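CheC, inhibitor of MCP methylation / FliN fusion protein (Thermotoga maritima, PDB 4HYN) is a flagellar rotor protein of the CheC phosphatase family and probably dephosphorylates the chemotaxis response regulator CheY. Local coordinates at residues V164-M169 / K178-I183. Numbering follows the deposited sequence.
Sequences VVEFEM and KFYQVI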
loop_
_atom_site.group_PDB
_atom_site.type_symbol
_atom_site.label_atom_id
_atom_site.label_comp_id
_atom_site.label_asym_id
_atom_site.label_seq_id
_atom_site.Cartn_x
_atom_site.Cartn_y
_atom_site.Cartn_z
ATOM N N VAL A 164 -7.857 4.817 -4.232
ATOM C CA VAL A 164 -7.037 3.734 -4.746
ATOM C C VAL A 164 -5.780 4.393 -5.286
ATOM O O VAL A 164 -5.822 5.154 -6.254
ATOM C CB VAL A 164 -7.772 2.914 -5.839
ATOM C CG1 VAL A 164 -6.853 1.844 -6.414
ATOM C CG2 VAL A 164 -9.023 2.248 -5.250
ATOM N N VAL A 165 -4.670 4.153 -4.599
ATOM C CA VAL A 165 -3.386 4.727 -4.971
ATOM C C VAL A 165 -2.484 3.741 -5.705
ATOM O O VAL A 165 -2.263 2.617 -5.241
ATOM C CB VAL A 165 -2.643 5.242 -3.722
ATOM C CG1 VAL A 165 -1.439 6.074 -4.134
ATOM C CG2 VAL A 165 -3.603 6.042 -2.816
ATOM N N GLU A 166 -1.958 4.172 -6.850
ATOM C CA GLU A 166 -1.065 3.340 -7.645
ATOM C C GLU A 166 0.403 3.676 -7.397
ATOM O O GLU A 166 0.802 4.841 -7.448
ATOM C CB GLU A 166 -1.366 3.489 -9.132
ATOM C CG GLU A 166 -0.457 2.641 -10.026
ATOM C CD GLU A 166 -0.596 2.946 -11.512
ATOM O OE1 GLU A 166 0.375 2.682 -12.248
ATOM O OE2 GLU A 166 -1.664 3.437 -11.950
ATOM N N PHE A 167 1.203 2.648 -7.125
ATOM C CA PHE A 167 2.632 2.825 -6.904
ATOM C C PHE A 167 3.422 2.110 -7.984
ATOM O O PHE A 167 3.150 0.953 -8.291
ATOM C CB PHE A 167 3.047 2.263 -5.544
ATOM C CG PHE A 167 2.615 3.098 -4.388
ATOM C CD1 PHE A 167 3.251 4.303 -4.111
ATOM C CD2 PHE A 167 1.561 2.688 -3.571
ATOM C CE1 PHE A 167 2.844 5.087 -3.033
ATOM C CE2 PHE A 167 1.148 3.464 -2.494
ATOM C CZ PHE A 167 1.787 4.664 -2.222
ATOM N N GLU A 168 4.372 2.808 -8.592
ATOM C CA GLU A 168 5.213 2.179 -9.599
ATOM C C GLU A 168 6.561 1.885 -8.932
ATOM O O GLU A 168 7.176 2.777 -8.347
ATOM C CB GLU A 168 5.412 3.076 -10.819
ATOM C CG GLU A 168 6.014 2.308 -11.986
ATOM C CD GLU A 168 6.514 3.198 -13.099
ATOM O OE1 GLU A 168 5.715 3.516 -14.008
ATOM O OE2 GLU A 168 7.714 3.560 -13.076
HETATM N N MSE A 169 6.994 0.629 -8.984
HETATM C CA MSE A 169 8.254 0.246 -8.365
HETATM C C MSE A 169 9.311 -0.230 -9.366
HETATM O O MSE A 169 9.046 -1.059 -10.242
HETATM C CB MSE A 169 8.011 -0.797 -7.268
HETATM C CG MSE A 169 9.249 -1.183 -6.477
HETATM SE SE MSE A 169 8.853 -2.201 -4.853
HETATM C CE MSE A 169 8.299 -3.856 -5.675
ATOM N N LYS A 178 4.106 -2.836 -10.394
ATOM C CA LYS A 178 3.214 -1.938 -9.680
ATOM C C LYS A 178 2.297 -2.663 -8.717
ATOM O O LYS A 178 2.086 -3.868 -8.830
ATOM C CB LYS A 178 2.386 -1.094 -10.655
ATOM C CG LYS A 178 1.514 -1.875 -11.606
ATOM C CD LYS A 178 0.658 -0.930 -12.453
ATOM C CE LYS A 178 -0.163 -1.693 -13.491
ATOM N NZ LYS A 178 -0.986 -2.775 -12.876
ATOM N N PHE A 179 1.837 -1.925 -7.716
ATOM C CA PHE A 179 0.906 -2.438 -6.723
ATOM C C PHE A 179 -0.026 -1.308 -6.310
ATOM O O PHE A 179 0.204 -0.152 -6.654
ATOM C CB PHE A 179 1.619 -3.054 -5.510
ATOM C CG PHE A 179 2.554 -2.123 -4.799
ATOM C CD1 PHE A 179 2.144 -1.443 -3.652
ATOM C CD2 PHE A 179 3.870 -1.966 -5.240
ATOM C CE1 PHE A 179 3.030 -0.623 -2.952
ATOM C CE2 PHE A 179 4.762 -1.147 -4.545
ATOM C CZ PHE A 179 4.342 -0.473 -3.395
ATOM N N TYR A 180 -1.071 -1.645 -5.566
ATOM C CA TYR A 180 -2.049 -0.657 -5.157
ATOM C C TYR A 180 -2.336 -0.615 -3.672
ATOM O O TYR A 180 -2.209 -1.606 -2.950
ATOM C CB TYR A 180 -3.370 -0.865 -5.922
ATOM C CG TYR A 180 -3.224 -0.788 -7.425
ATOM C CD1 TYR A 180 -3.375 0.424 -8.099
ATOM C CD2 TYR A 180 -2.880 -1.917 -8.169
ATOM C CE1 TYR A 180 -3.179 0.512 -9.476
ATOM C CE2 TYR A 180 -2.679 -1.842 -9.542
ATOM C CZ TYR A 180 -2.829 -0.624 -10.192
ATOM O OH TYR A 180 -2.621 -0.544 -11.555
ATOM N N GLN A 181 -2.732 0.571 -3.238
ATOM C CA GLN A 181 -3.086 0.824 -1.865
ATOM C C GLN A 181 -4.489 1.416 -1.883
ATOM O O GLN A 181 -4.840 2.167 -2.793
ATOM C CB GLN A 181 -2.111 1.827 -1.231
ATOM C CG GLN A 181 -2.664 2.511 0.015
ATOM C CD GLN A 181 -1.665 3.435 0.677
ATOM O OE1 GLN A 181 -1.034 3.072 1.666
ATOM N NE2 GLN A 181 -1.533 4.647 0.149
ATOM N N VAL A 182 -5.315 0.997 -0.931
ATOM C CA VAL A 182 -6.652 1.534 -0.828
ATOM C C VAL A 182 -6.954 1.894 0.629
ATOM O O VAL A 182 -6.737 1.100 1.547
ATOM C CB VAL A 182 -7.734 0.643 -1.543
ATOM C CG1 VAL A 182 -7.143 -0.660 -2.016
ATOM C CG2 VAL A 182 -8.972 0.435 -0.676
ATOM N N ILE A 183 -7.242 3.177 0.830
ATOM C CA ILE A 183 -7.567 3.728 2.144
ATOM C C ILE A 183 -8.884 4.466 2.019
ATOM O O ILE A 183 -9.238 4.918 0.924
ATOM C CB ILE A 183 -6.496 4.720 2.655
ATOM C CG1 ILE A 183 -5.929 5.549 1.495
ATOM C CG2 ILE A 183 -5.419 3.977 3.425
ATOM C CD1 ILE A 183 -4.951 6.654 1.921
#
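Val165 and Phe167 pair with Gln181 and Phe179 in the ladder of a β-hairpin, whose short strand segments run antiparallel at 154°. Each couple is a hydrogen-bonded pair: Val165 N reaches Gln181 O at 2.7 Å and Gln181 N returns to Val165 O; Phe167 N meets Phe179 O at 3.0 Å, nearly along the C=O axis, and Phe179 N returns to Phe167 O, the longest at 3.2 Å.

On the face that carries these four residues the two phenylalanines pack together. Their rings are near parallel, 28° between planes, but slid apart with centroids separated by 5.4 Å. Phe167 CB makes a CH-pi contact over one face of the Phe179 ring, 3.9 Å from its centroid. At the Phe167 ring edge, in plane, lies Gln181 CB, while Phe167 CE2 is 3.9 Å from Gln181 NE2; the amide's OE1 bonds Asn73 ND2 on strand 71-78. Met20 of helix 6-30 packs on both rings.

On the other face, Glu166 and Tyr180 run side by side. With CG anti to its backbone N (chi1 180°) and the chain extended, Glu166 brings CB and CG against Tyr180 CE1, CG at 3.5 Å. Val164 CG1 touches Tyr180 CD1, and Lys178 NZ donates a hydrogen bond to Tyr180 OH at 3.1 Å. An alanine in place of Tyr180 is likely to uncover the Glu166 methylenes and leave the lysine ammonium without this acceptor.

The hairpin therefore has two chemistries: a largely apolar face, its phenylalanines buried against helices 6-30 and 79-89, and a mixed face where Glu166, weakly hydrogen-bonded to Thr41, forms no direct ion pair with Lys178.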